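Local coordinates for leucine-rich repeat protein (Bacteroides thetaiotaomicron, PDB 4ECN) that is of unknown function but, as an extracellular leucine-rich repeat protein carrying two DUF4458 domains, probably binds other proteins, at residues S8-V13 with K77-A82; Q14-K19 with N68-L73; G83-V88 with N109-V114. All coordinates share one frame; numbering follows the deposited sequence.

Contact 1 (S8-V13 with K77-A82)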
ATOM      1  N   SER A   8     -37.620 -46.493 -16.979  1.00106.09           N
ATOM      2  CA  SER A   8     -36.183 -46.770 -17.106  1.00106.33           C
ATOM      3  C   SER A   8     -35.363 -45.468 -17.197  1.00109.72           C
ATOM      4  O   SER A   8     -34.150 -45.476 -16.974  1.00109.29           O
ATOM      5  CB  SER A   8     -35.911 -47.639 -18.333  1.00110.98           C
ATOM      6  N   GLN A   9     -36.037 -44.361 -17.530  1.00105.57           N
ATOM      7  CA  GLN A   9     -35.461 -43.021 -17.685  1.00103.71           C
ATOM      8  C   GLN A   9     -35.908 -42.125 -16.521  1.00105.07           C
ATOM      9  O   GLN A   9     -35.428 -40.997 -16.377  1.00103.21           O
ATOM     10  CB  GLN A   9     -35.899 -42.396 -19.045  1.00105.14           C
ATOM     11  CG  GLN A   9     -35.916 -43.322 -20.290  1.00119.49           C
ATOM     12  CD  GLN A   9     -37.126 -44.252 -20.423  1.00134.08           C
ATOM     13  OE1 GLN A   9     -38.161 -44.091 -19.764  1.00128.11           O
ATOM     14  NE2 GLN A   9     -37.025 -45.245 -21.304  1.00122.53           N
ATOM     15  N   TYR A  10     -36.862 -42.637 -15.713  1.00101.36           N
ATOM     16  CA  TYR A  10     -37.514 -41.947 -14.603  1.00100.13           C
ATOM     17  C   TYR A  10     -37.051 -42.421 -13.214  1.00100.82           C
ATOM     18  O   TYR A  10     -36.527 -43.528 -13.057  1.00101.57           O
ATOM     19  CB  TYR A  10     -39.039 -42.147 -14.686  1.00102.81           C
ATOM     20  CG  TYR A  10     -39.682 -41.562 -15.924  1.00106.25           C
ATOM     21  CD1 TYR A  10     -39.797 -42.308 -17.096  1.00108.58           C
ATOM     22  CD2 TYR A  10     -40.211 -40.273 -15.916  1.00107.41           C
ATOM     23  CE1 TYR A  10     -40.387 -41.773 -18.241  1.00109.77           C
ATOM     24  CE2 TYR A  10     -40.796 -39.724 -17.057  1.00108.59           C
ATOM     25  CZ  TYR A  10     -40.886 -40.480 -18.217  1.00117.02           C
ATOM     26  OH  TYR A  10     -41.466 -39.955 -19.345  1.00119.09           O
ATOM     27  N   GLY A  11     -37.302 -41.553 -12.230  1.00 93.12           N
ATOM     28  CA  GLY A  11     -37.028 -41.738 -10.811  1.00 90.82           C
ATOM     29  C   GLY A  11     -38.188 -41.273  -9.954  1.00 89.54           C
ATOM     30  O   GLY A  11     -39.287 -41.064 -10.475  1.00 90.11           O
ATOM     31  N   TYR A  12     -37.985 -41.149  -8.627  1.00 81.36           N
ATOM     32  CA  TYR A  12     -39.071 -40.766  -7.723  1.00 79.17           C
ATOM     33  C   TYR A  12     -38.606 -39.797  -6.652  1.00 77.96           C
ATOM     34  O   TYR A  12     -37.437 -39.787  -6.275  1.00 76.78           O
ATOM     35  CB  TYR A  12     -39.708 -41.998  -7.057  1.00 81.55           C
ATOM     36  CG  TYR A  12     -40.381 -42.919  -8.050  1.00 85.55           C
ATOM     37  CD1 TYR A  12     -41.717 -42.746  -8.397  1.00 88.11           C
ATOM     38  CD2 TYR A  12     -39.670 -43.944  -8.676  1.00 87.47           C
ATOM     39  CE1 TYR A  12     -42.331 -43.574  -9.336  1.00 90.26           C
ATOM     40  CE2 TYR A  12     -40.264 -44.750  -9.644  1.00 89.30           C
ATOM     41  CZ  TYR A  12     -41.597 -44.566  -9.964  1.00 97.61           C
ATOM     42  OH  TYR A  12     -42.193 -45.376 -10.897  1.00102.88           O
ATOM     43  N   VAL A  13     -39.541 -38.949  -6.202  1.00 71.78           N
ATOM     44  CA  VAL A  13     -39.344 -37.937  -5.161  1.00 69.52           C
ATOM     45  C   VAL A  13     -40.509 -38.011  -4.195  1.00 72.75           C
ATOM     46  O   VAL A  13     -41.640 -38.316  -4.588  1.00 72.36           O
ATOM     47  CB  VAL A  13     -39.171 -36.490  -5.709  1.00 71.23           C
ATOM     48  CG1 VAL A  13     -38.776 -35.515  -4.608  1.00 69.33           C
ATOM     49  CG2 VAL A  13     -38.138 -36.445  -6.811  1.00 71.36           C
ATOM     50  N   LYS A  77     -45.151 -40.688  -3.633  1.00 87.92           N
ATOM     51  CA  LYS A  77     -44.088 -40.752  -4.649  1.00 87.01           C
ATOM     52  C   LYS A  77     -44.464 -39.926  -5.875  1.00 88.23           C
ATOM     53  O   LYS A  77     -45.614 -39.968  -6.317  1.00 88.43           O
ATOM     54  CB  LYS A  77     -43.802 -42.206  -5.089  1.00 91.09           C
ATOM     55  CG  LYS A  77     -42.702 -42.966  -4.356  1.00100.92           C
ATOM     56  CD  LYS A  77     -42.522 -44.353  -5.027  1.00109.54           C
ATOM     57  CE  LYS A  77     -41.358 -45.167  -4.494  1.00113.73           C
ATOM     58  NZ  LYS A  77     -41.079 -46.372  -5.328  1.00109.85           N
ATOM     59  N   LEU A  78     -43.504 -39.185  -6.423  1.00 82.04           N
ATOM     60  CA  LEU A  78     -43.720 -38.395  -7.626  1.00 80.36           C
ATOM     61  C   LEU A  78     -42.774 -38.866  -8.730  1.00 80.20           C
ATOM     62  O   LEU A  78     -41.558 -38.690  -8.609  1.00 78.50           O
ATOM     63  CB  LEU A  78     -43.532 -36.892  -7.329  1.00 79.47           C
ATOM     64  CG  LEU A  78     -43.493 -35.924  -8.527  1.00 83.50           C
ATOM     65  CD1 LEU A  78     -44.787 -35.963  -9.327  1.00 83.95           C
ATOM     66  CD2 LEU A  78     -43.157 -34.519  -8.077  1.00 84.25           C
ATOM     67  N   GLN A  79     -43.329 -39.448  -9.807  1.00 74.90           N
ATOM     68  CA  GLN A  79     -42.489 -39.898 -10.908  1.00 74.52           C
ATOM     69  C   GLN A  79     -42.105 -38.716 -11.777  1.00 78.11           C
ATOM     70  O   GLN A  79     -42.977 -38.000 -12.271  1.00 78.28           O
ATOM     71  CB  GLN A  79     -43.171 -40.985 -11.738  1.00 76.71           C
ATOM     72  CG  GLN A  79     -42.222 -41.679 -12.715  1.00 83.32           C
ATOM     73  CD  GLN A  79     -42.878 -42.824 -13.445  1.00104.15           C
ATOM     74  OE1 GLN A  79     -43.928 -43.357 -13.041  1.00 99.50           O
ATOM     75  NE2 GLN A  79     -42.241 -43.262 -14.515  1.00 97.66           N
ATOM     76  N   LEU A  80     -40.798 -38.497 -11.930  1.00 73.69           N
ATOM     77  CA  LEU A  80     -40.225 -37.428 -12.737  1.00 73.04           C
ATOM     78  C   LEU A  80     -39.120 -37.961 -13.588  1.00 79.24           C
ATOM     79  O   LEU A  80     -38.565 -39.002 -13.258  1.00 79.53           O
ATOM     80  CB  LEU A  80     -39.688 -36.291 -11.850  1.00 71.86           C
ATOM     81  CG  LEU A  80     -40.699 -35.440 -11.097  1.00 75.56           C
ATOM     82  CD1 LEU A  80     -40.019 -34.661  -9.997  1.00 74.92           C
ATOM     83  CD2 LEU A  80     -41.439 -34.513 -12.027  1.00 76.30           C
ATOM     84  N   LEU A  81     -38.765 -37.253 -14.664  1.00 77.53           N
ATOM     85  CA  LEU A  81     -37.665 -37.693 -15.501  1.00 79.01           C
ATOM     86  C   LEU A  81     -36.358 -37.282 -14.834  1.00 82.93           C
ATOM     87  O   LEU A  81     -36.246 -36.166 -14.321  1.00 80.85           O
ATOM     88  CB  LEU A  81     -37.785 -37.149 -16.927  1.00 79.80           C
ATOM     89  CG  LEU A  81     -36.967 -37.919 -17.979  1.00 86.56           C
ATOM     90  CD1 LEU A  81     -37.819 -38.281 -19.197  1.00 87.52           C
ATOM     91  CD2 LEU A  81     -35.629 -37.202 -18.317  1.00 89.22           C
ATOM     92  N   ALA A  82     -35.389 -38.209 -14.808  1.00 81.63           N
ATOM     93  CA  ALA A  82     -34.086 -38.032 -14.162  1.00 81.98           C
ATOM     94  C   ALA A  82     -33.372 -36.762 -14.643  1.00 86.62           C
ATOM     95  O   ALA A  82     -33.152 -36.586 -15.844  1.00 87.37           O
ATOM     96  CB  ALA A  82     -33.208 -39.249 -14.415  1.00 83.79           C
TER

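Contact 2 (Q14-K19 with N68-L73)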
ATOM      1  N   GLN A  14     -40.211 -37.747  -2.927  1.00 68.67           N
ATOM      2  CA  GLN A  14     -41.179 -37.621  -1.863  1.00 69.26           C
ATOM      3  C   GLN A  14     -40.706 -36.502  -0.997  1.00 72.74           C
ATOM      4  O   GLN A  14     -39.508 -36.216  -0.980  1.00 72.23           O
ATOM      5  CB  GLN A  14     -41.422 -38.924  -1.092  1.00 72.24           C
ATOM      6  CG  GLN A  14     -40.242 -39.492  -0.309  1.00 88.94           C
ATOM      7  CD  GLN A  14     -40.633 -40.780   0.386  1.00102.73           C
ATOM      8  OE1 GLN A  14     -41.505 -41.540  -0.073  1.00 89.90           O
ATOM      9  NE2 GLN A  14     -39.971 -41.063   1.500  1.00100.56           N
ATOM     10  N   PHE A  15     -41.634 -35.814  -0.335  1.00 69.45           N
ATOM     11  CA  PHE A  15     -41.272 -34.674   0.500  1.00 68.20           C
ATOM     12  C   PHE A  15     -41.604 -34.958   1.958  1.00 75.91           C
ATOM     13  O   PHE A  15     -42.585 -35.640   2.266  1.00 75.70           O
ATOM     14  CB  PHE A  15     -41.969 -33.392   0.012  1.00 68.13           C
ATOM     15  CG  PHE A  15     -41.606 -33.038  -1.413  1.00 67.73           C
ATOM     16  CD1 PHE A  15     -40.456 -32.312  -1.695  1.00 69.22           C
ATOM     17  CD2 PHE A  15     -42.396 -33.459  -2.474  1.00 68.13           C
ATOM     18  CE1 PHE A  15     -40.107 -32.015  -3.013  1.00 68.96           C
ATOM     19  CE2 PHE A  15     -42.044 -33.164  -3.788  1.00 69.65           C
ATOM     20  CZ  PHE A  15     -40.905 -32.443  -4.051  1.00 66.86           C
ATOM     21  N   LYS A  16     -40.735 -34.468   2.840  1.00 75.29           N
ATOM     22  CA  LYS A  16     -40.836 -34.590   4.289  1.00 76.99           C
ATOM     23  C   LYS A  16     -40.855 -33.164   4.869  1.00 83.11           C
ATOM     24  O   LYS A  16     -39.892 -32.422   4.646  1.00 81.99           O
ATOM     25  CB  LYS A  16     -39.652 -35.437   4.808  1.00 79.87           C
ATOM     26  CG  LYS A  16     -40.006 -36.496   5.840  1.00 97.69           C
ATOM     27  CD  LYS A  16     -38.729 -37.150   6.364  1.00108.28           C
ATOM     28  CE  LYS A  16     -38.941 -38.333   7.278  1.00119.01           C
ATOM     29  NZ  LYS A  16     -37.645 -38.905   7.736  1.00127.02           N
ATOM     30  N   LEU A  17     -41.982 -32.744   5.507  1.00 81.81           N
ATOM     31  CA  LEU A  17     -42.142 -31.398   6.084  1.00 81.65           C
ATOM     32  C   LEU A  17     -41.372 -31.282   7.411  1.00 87.72           C
ATOM     33  O   LEU A  17     -41.549 -32.110   8.308  1.00 89.15           O
ATOM     34  CB  LEU A  17     -43.629 -31.040   6.288  1.00 82.01           C
ATOM     35  CG  LEU A  17     -44.405 -30.593   5.032  1.00 86.62           C
ATOM     36  CD1 LEU A  17     -45.894 -30.725   5.221  1.00 87.58           C
ATOM     37  CD2 LEU A  17     -44.075 -29.157   4.646  1.00 87.96           C
ATOM     38  N   TYR A  18     -40.494 -30.275   7.506  1.00 83.81           N
ATOM     39  CA  TYR A  18     -39.652 -30.025   8.670  1.00 84.24           C
ATOM     40  C   TYR A  18     -39.984 -28.682   9.314  1.00 90.66           C
ATOM     41  O   TYR A  18     -40.462 -27.764   8.639  1.00 90.02           O
ATOM     42  CB  TYR A  18     -38.159 -30.070   8.285  1.00 84.79           C
ATOM     43  CG  TYR A  18     -37.631 -31.472   8.059  1.00 87.81           C
ATOM     44  CD1 TYR A  18     -37.872 -32.148   6.866  1.00 90.14           C
ATOM     45  CD2 TYR A  18     -36.854 -32.110   9.022  1.00 89.15           C
ATOM     46  CE1 TYR A  18     -37.396 -33.442   6.654  1.00 91.66           C
ATOM     47  CE2 TYR A  18     -36.352 -33.397   8.813  1.00 90.85           C
ATOM     48  CZ  TYR A  18     -36.629 -34.063   7.626  1.00 98.47           C
ATOM     49  OH  TYR A  18     -36.147 -35.337   7.408  1.00 98.60           O
ATOM     50  N   LYS A  19     -39.732 -28.582  10.634  1.00 89.01           N
ATOM     51  CA  LYS A  19     -39.949 -27.385  11.447  1.00 88.66           C
ATOM     52  C   LYS A  19     -38.720 -26.464  11.348  1.00 93.56           C
ATOM     53  O   LYS A  19     -37.640 -26.931  10.972  1.00 92.24           O
ATOM     54  CB  LYS A  19     -40.248 -27.778  12.906  1.00 91.20           C
ATOM     55  CG  LYS A  19     -41.563 -28.535  13.077  1.00 96.80           C
ATOM     56  CD  LYS A  19     -41.817 -28.981  14.514  1.00103.73           C
ATOM     57  CE  LYS A  19     -43.214 -29.536  14.685  1.00107.94           C
ATOM     58  NZ  LYS A  19     -43.459 -30.025  16.070  1.00113.50           N
ATOM     59  N   ASN A  68     -39.967 -32.665  17.276  1.00118.34           N
ATOM     60  CA  ASN A  68     -39.529 -31.270  17.432  1.00117.59           C
ATOM     61  C   ASN A  68     -38.719 -30.803  16.190  1.00119.99           C
ATOM     62  O   ASN A  68     -38.274 -29.647  16.143  1.00118.90           O
ATOM     63  CB  ASN A  68     -38.701 -31.089  18.721  1.00119.94           C
ATOM     64  CG  ASN A  68     -39.506 -30.889  19.989  1.00139.89           C
ATOM     65  OD1 ASN A  68     -40.531 -31.547  20.239  1.00131.64           O
ATOM     66  ND2 ASN A  68     -39.021 -29.990  20.840  1.00130.47           N
ATOM     67  N   ALA A  69     -38.542 -31.699  15.193  1.00115.61           N
ATOM     68  CA  ALA A  69     -37.818 -31.430  13.950  1.00113.81           C
ATOM     69  C   ALA A  69     -38.691 -31.701  12.728  1.00116.06           C
ATOM     70  O   ALA A  69     -38.492 -31.064  11.693  1.00114.54           O
ATOM     71  CB  ALA A  69     -36.559 -32.281  13.884  1.00114.66           C
ATOM     72  N   GLU A  70     -39.651 -32.646  12.852  1.00112.45           N
ATOM     73  CA  GLU A  70     -40.545 -33.063  11.771  1.00111.95           C
ATOM     74  C   GLU A  70     -41.995 -32.714  12.090  1.00115.11           C
ATOM     75  O   GLU A  70     -42.472 -33.036  13.179  1.00115.37           O
ATOM     76  CB  GLU A  70     -40.413 -34.584  11.520  1.00114.31           C
ATOM     77  CG  GLU A  70     -39.007 -35.031  11.136  1.00125.54           C
ATOM     78  CD  GLU A  70     -38.730 -36.517  10.965  1.00144.47           C
ATOM     79  OE1 GLU A  70     -39.673 -37.284  10.659  1.00128.54           O
ATOM     80  OE2 GLU A  70     -37.543 -36.903  11.074  1.00138.15           O
ATOM     81  N   TYR A  71     -42.708 -32.080  11.125  1.00110.50           N
ATOM     82  CA  TYR A  71     -44.132 -31.727  11.259  1.00110.03           C
ATOM     83  C   TYR A  71     -45.019 -32.988  11.189  1.00111.12           C
ATOM     84  O   TYR A  71     -46.219 -32.906  11.462  1.00111.07           O
ATOM     85  CB  TYR A  71     -44.591 -30.695  10.192  1.00111.23           C
ATOM     86  CG  TYR A  71     -44.384 -29.241  10.577  1.00113.44           C
ATOM     87  CD1 TYR A  71     -45.206 -28.620  11.516  1.00116.18           C
ATOM     88  CD2 TYR A  71     -43.431 -28.458   9.932  1.00113.34           C
ATOM     89  CE1 TYR A  71     -45.026 -27.280  11.867  1.00116.82           C
ATOM     90  CE2 TYR A  71     -43.253 -27.113  10.263  1.00113.65           C
ATOM     91  CZ  TYR A  71     -44.042 -26.531  11.241  1.00121.15           C
ATOM     92  OH  TYR A  71     -43.857 -25.208  11.566  1.00119.72           O
ATOM     93  N   GLY A  72     -44.419 -34.125  10.841  1.00105.41           N
ATOM     94  CA  GLY A  72     -45.107 -35.406  10.755  1.00105.11           C
ATOM     95  C   GLY A  72     -46.021 -35.547   9.555  1.00105.55           C
ATOM     96  O   GLY A  72     -47.115 -36.106   9.679  1.00106.03           O
ATOM     97  N   LEU A  73     -45.582 -35.029   8.384  1.00 98.27           N
ATOM     98  CA  LEU A  73     -46.319 -35.102   7.112  1.00 96.46           C
ATOM     99  C   LEU A  73     -45.348 -35.436   5.982  1.00 94.85           C
ATOM    100  O   LEU A  73     -44.333 -34.746   5.829  1.00 92.62           O
ATOM    101  CB  LEU A  73     -47.095 -33.804   6.810  1.00 96.00           C
ATOM    102  CG  LEU A  73     -48.261 -33.442   7.746  1.00101.58           C
ATOM    103  CD1 LEU A  73     -48.556 -31.954   7.707  1.00101.16           C
ATOM    104  CD2 LEU A  73     -49.512 -34.292   7.469  1.00104.73           C
TER

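Contact 3 (G83-V88 with N109-V114)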
ATOM      1  N   GLY A  83     -33.047 -35.894 -13.688  1.00 82.48           N
ATOM      2  CA  GLY A  83     -32.367 -34.622 -13.917  1.00 81.36           C
ATOM      3  C   GLY A  83     -32.494 -33.654 -12.755  1.00 83.52           C
ATOM      4  O   GLY A  83     -33.172 -33.950 -11.770  1.00 82.99           O
ATOM      5  N   THR A  84     -31.839 -32.489 -12.858  1.00 79.09           N
ATOM      6  CA  THR A  84     -31.889 -31.487 -11.790  1.00 77.66           C
ATOM      7  C   THR A  84     -33.129 -30.603 -11.974  1.00 81.49           C
ATOM      8  O   THR A  84     -33.467 -30.215 -13.094  1.00 82.08           O
ATOM      9  CB  THR A  84     -30.604 -30.649 -11.725  1.00 81.28           C
ATOM     10  OG1 THR A  84     -29.464 -31.480 -11.971  1.00 81.07           O
ATOM     11  CG2 THR A  84     -30.445 -29.929 -10.381  1.00 77.41           C
ATOM     12  N   TYR A  85     -33.813 -30.330 -10.853  1.00 76.21           N
ATOM     13  CA  TYR A  85     -35.019 -29.513 -10.712  1.00 74.00           C
ATOM     14  C   TYR A  85     -34.810 -28.449  -9.648  1.00 79.11           C
ATOM     15  O   TYR A  85     -34.132 -28.701  -8.640  1.00 78.22           O
ATOM     16  CB  TYR A  85     -36.224 -30.386 -10.328  1.00 73.60           C
ATOM     17  CG  TYR A  85     -36.687 -31.373 -11.374  1.00 73.98           C
ATOM     18  CD1 TYR A  85     -35.974 -32.543 -11.617  1.00 76.57           C
ATOM     19  CD2 TYR A  85     -37.919 -31.226 -11.997  1.00 74.16           C
ATOM     20  CE1 TYR A  85     -36.416 -33.479 -12.551  1.00 78.01           C
ATOM     21  CE2 TYR A  85     -38.387 -32.170 -12.910  1.00 75.66           C
ATOM     22  CZ  TYR A  85     -37.634 -33.300 -13.182  1.00 81.67           C
ATOM     23  OH  TYR A  85     -38.085 -34.235 -14.083  1.00 80.39           O
ATOM     24  N   LYS A  86     -35.410 -27.271  -9.846  1.00 76.01           N
ATOM     25  CA  LYS A  86     -35.331 -26.204  -8.862  1.00 74.61           C
ATOM     26  C   LYS A  86     -36.739 -25.921  -8.371  1.00 77.80           C
ATOM     27  O   LYS A  86     -37.608 -25.621  -9.189  1.00 77.80           O
ATOM     28  CB  LYS A  86     -34.647 -24.942  -9.432  1.00 76.54           C
ATOM     29  CG  LYS A  86     -34.368 -23.860  -8.369  1.00 92.78           C
ATOM     30  CD  LYS A  86     -34.074 -22.456  -8.931  1.00 98.40           C
ATOM     31  CE  LYS A  86     -35.286 -21.764  -9.524  1.00 95.40           C
ATOM     32  NZ  LYS A  86     -34.956 -20.400 -10.009  1.00 99.39           N
ATOM     33  N   ILE A  87     -36.977 -26.092  -7.050  1.00 73.66           N
ATOM     34  CA  ILE A  87     -38.253 -25.796  -6.380  1.00 73.08           C
ATOM     35  C   ILE A  87     -38.389 -24.274  -6.318  1.00 75.21           C
ATOM     36  O   ILE A  87     -37.442 -23.599  -5.884  1.00 74.16           O
ATOM     37  CB  ILE A  87     -38.362 -26.445  -4.962  1.00 76.17           C
ATOM     38  CG1 ILE A  87     -38.011 -27.941  -4.953  1.00 76.66           C
ATOM     39  CG2 ILE A  87     -39.737 -26.179  -4.318  1.00 77.37           C
ATOM     40  CD1 ILE A  87     -37.631 -28.478  -3.525  1.00 81.11           C
ATOM     41  N   VAL A  88     -39.538 -23.734  -6.775  1.00 70.35           N
ATOM     42  CA  VAL A  88     -39.793 -22.288  -6.755  1.00 69.17           C
ATOM     43  C   VAL A  88     -40.503 -21.947  -5.431  1.00 71.27           C
ATOM     44  O   VAL A  88     -40.158 -20.966  -4.760  1.00 69.32           O
ATOM     45  CB  VAL A  88     -40.591 -21.794  -7.991  1.00 73.25           C
ATOM     46  CG1 VAL A  88     -40.576 -20.267  -8.070  1.00 72.84           C
ATOM     47  CG2 VAL A  88     -40.028 -22.380  -9.275  1.00 73.17           C
ATOM     48  N   ASN A 109     -33.128 -24.916  -2.778  1.00 91.75           N
ATOM     49  CA  ASN A 109     -34.093 -24.884  -3.873  1.00 90.68           C
ATOM     50  C   ASN A 109     -33.922 -26.049  -4.869  1.00 91.32           C
ATOM     51  O   ASN A 109     -34.918 -26.447  -5.466  1.00 90.88           O
ATOM     52  CB  ASN A 109     -34.017 -23.545  -4.635  1.00 91.36           C
ATOM     53  CG  ASN A 109     -32.640 -23.057  -5.051  1.00115.03           C
ATOM     54  OD1 ASN A 109     -31.591 -23.660  -4.753  1.00107.65           O
ATOM     55  ND2 ASN A 109     -32.623 -21.913  -5.727  1.00106.14           N
ATOM     56  N   GLU A 110     -32.714 -26.618  -5.016  1.00 85.80           N
ATOM     57  CA  GLU A 110     -32.479 -27.691  -5.987  1.00 84.99           C
ATOM     58  C   GLU A 110     -32.630 -29.116  -5.402  1.00 85.25           C
ATOM     59  O   GLU A 110     -32.357 -29.366  -4.224  1.00 84.15           O
ATOM     60  CB  GLU A 110     -31.082 -27.564  -6.617  1.00 86.37           C
ATOM     61  CG  GLU A 110     -31.013 -26.505  -7.712  1.00100.73           C
ATOM     62  CD  GLU A 110     -29.680 -26.344  -8.421  1.00125.01           C
ATOM     63  OE1 GLU A 110     -28.746 -25.780  -7.806  1.00121.48           O
ATOM     64  OE2 GLU A 110     -29.594 -26.709  -9.617  1.00115.15           O
ATOM     65  N   LEU A 111     -33.090 -30.040  -6.278  1.00 79.53           N
ATOM     66  CA  LEU A 111     -33.244 -31.476  -6.047  1.00 78.74           C
ATOM     67  C   LEU A 111     -32.977 -32.215  -7.376  1.00 80.90           C
ATOM     68  O   LEU A 111     -33.417 -31.763  -8.435  1.00 80.90           O
ATOM     69  CB  LEU A 111     -34.621 -31.868  -5.424  1.00 78.71           C
ATOM     70  CG  LEU A 111     -35.959 -31.683  -6.174  1.00 82.54           C
ATOM     71  CD1 LEU A 111     -36.215 -32.814  -7.166  1.00 83.50           C
ATOM     72  CD2 LEU A 111     -37.110 -31.774  -5.202  1.00 83.12           C
ATOM     73  N   THR A 112     -32.258 -33.340  -7.321  1.00 75.12           N
ATOM     74  CA  THR A 112     -31.933 -34.092  -8.531  1.00 73.75           C
ATOM     75  C   THR A 112     -32.566 -35.480  -8.459  1.00 74.08           C
ATOM     76  O   THR A 112     -32.285 -36.232  -7.532  1.00 72.32           O
ATOM     77  CB  THR A 112     -30.405 -34.165  -8.725  1.00 80.37           C
ATOM     78  OG1 THR A 112     -29.834 -32.857  -8.552  1.00 85.83           O
ATOM     79  CG2 THR A 112     -30.013 -34.731 -10.070  1.00 73.78           C
ATOM     80  N   VAL A 113     -33.441 -35.792  -9.436  1.00 70.12           N
ATOM     81  CA  VAL A 113     -34.111 -37.084  -9.602  1.00 70.51           C
ATOM     82  C   VAL A 113     -33.105 -38.027 -10.245  1.00 75.76           C
ATOM     83  O   VAL A 113     -32.344 -37.590 -11.111  1.00 75.76           O
ATOM     84  CB  VAL A 113     -35.419 -36.956 -10.421  1.00 74.39           C
ATOM     85  CG1 VAL A 113     -36.173 -38.276 -10.481  1.00 75.38           C
ATOM     86  CG2 VAL A 113     -36.322 -35.872  -9.854  1.00 73.34           C
ATOM     87  N   VAL A 114     -33.048 -39.292  -9.794  1.00 72.81           N
ATOM     88  CA  VAL A 114     -32.088 -40.279 -10.316  1.00 72.84           C
ATOM     89  C   VAL A 114     -32.850 -41.444 -10.958  1.00 78.50           C
ATOM     90  O   VAL A 114     -33.888 -41.868 -10.440  1.00 77.01           O
ATOM     91  CB  VAL A 114     -31.123 -40.774  -9.210  1.00 75.67           C
ATOM     92  CG1 VAL A 114     -30.202 -41.880  -9.717  1.00 76.10           C
ATOM     93  CG2 VAL A 114     -30.310 -39.614  -8.635  1.00 74.16           C
TER

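Contact 1 (S8-V13 with K77-A82)
Y10-V13 and L78-L81 run antiparallel, their short axes 4.6 Å apart at closest and 138° between directions, with G11 and L80 as the hydrogen-bonded pair: G11 N reaches L80 O at 3.0 Å, nearly straight, while the return bond from L80 N to G11 O is weak. Beyond the strand end A82 N still donates to Q9 O. Two side chains of K77-A82 touch the Y12 ring. The extended chain of K77 rises beside it and carries NZ over one face, 4.5 Å from the ring centroid, a cation-pi contact. Q79 runs alongside Y12 and points the same way, its CB 3.6 Å from Y12 CE1. With CG turned opposite its backbone N (chi1 -168°), Q79 also brings NE2 to 3.4 Å from Y10 CG, its amide plane almost perpendicular to the Y10 ring. L81 CD1 sits over a face of that ring in a CH-pi contact, 4.3 Å from the centroid. V13 and L80 point to the other side of the sheet, where V13 CG2 meets L80 CD1 at 4.1 Å and both side chains reach V113. G11, without a side chain, lies buried between the tyrosines. An antiparallel pair with Y12 and Q79 on one face and V13 and L80 on the other is consistent with the transthyretin-like beta-sandwich expected of a DUF4458 domain.

Contact 2 (Q14-K19 with N68-L73)
N68-L73 meets Q14-K19 at one end of the DUF4458 beta domain, in a short antiparallel pairing, with one bridge, that the chain follows round a corner at G72. At the start, N68 offers its carbonyl to the aliphatic part of K19, with N68 O 4.0 Å from K19 CD; the ammonium of K19 goes on to the carbonyl of N67. A69 O takes the backbone N of K19 at 3.0 Å, the donor standing well above the carbonyl plane, and the same oxygen lies 3.3 Å from Y18 CD2. E70 pairs with Y18 in the non-hydrogen-bonded position. Their side chains lie side by side on one face of the sheet, E70 CG at 3.9 Å from Y18 CE2, with ring and carboxylate planes 54° apart. The carboxylate then reaches K16, but its salt bridge is long, E70 OE2 to K16 NZ being 3.9 Å, and E70 OE1 is hydrogen-bonded to the hydroxyl of Y64. Y71 N donates to L17 O. The Y71 ring turns its edge to Y18 O and one face to K19, whose CG stands opposite its carbonyl carbon (chi1 -66°) and lies over the ring centre, 3.5 Å from the Y71 centroid. The chain then turns through G72, whose phi is positive. After the corner L73 O accepts from L17 N in an almost straight bond of 3.1 Å, and the L73 side chain, next to L61 of strand 54-63, packs on L17, with L73 CB 3.7 Å from L17 CD1.

Contact 3 (G83-V88 with N109-V114)
L111 is the apolar centre, touching Y85 and I87 of the facing strand with separate branches. Its CD2 meets I87 CD1 at 3.7 Å, the two side chains crossing at about a right angle, and its CD1 lies against Y85 CB. A chi1 of 65° places L111 CG between backbone N and carbonyl carbon, and from there the branch sends CD1 to Y85 and CD2 to I87. Farther along, V113 CG2 reaches the Y85 ring at CE1, 3.6 Å away, and Y85 OH is hydrogen-bonded to L81 O. Replacing Y85 by alanine is likely to leave a gap beside V113 CG2 and the L81 carbonyl without its hydroxyl partner. The backbones of Y85 and L111 form a hydrogen-bonded pair, Y85 N to L111 O being 2.8 Å and L111 N to Y85 O 2.9 Å; I87 N adds a bond to N109 O. The opposite face is polar. T84 turns its CG2 methyl to T112 OG1 at 3.5 Å and also to the carboxylate of E110, while the aliphatic chain of K86 lies against the amide of N109, with K86 CD 3.6 Å from N109 ND2. On the apolar face, L111 and V113 rest on V13 of strand 10-18, and I87 and L111 reach strand 118-124. On its other edge strand 83-93 pairs with strand 43-49, whose M48 touches Y85, while H50 just beyond stacks on the Y85 ring.

In the fold
All three contacts belong to the first DUF4458 range and one branched mixed sheet of eight strands; their centres lie about 57, 54 and 47 Å, in order, from the centre of this elongated chain. Contacts 1 and 2 share strand 10-18, their centres about 22 Å apart, and contact 2 is nested inside the loop that contact 1 closes. Contact 3 follows in series, strand 73-81 leading straight into strand 83-93; the centre of contact 3 lies about 11 Å from that of contact 1 and about 19 Å from that of contact 2. Contact 3 packs onto both others, Y85 OH against L80 CB and L111 against F15. Their apolar side chains pack against one another inside a domain separate from the leucine-rich repeat sheets.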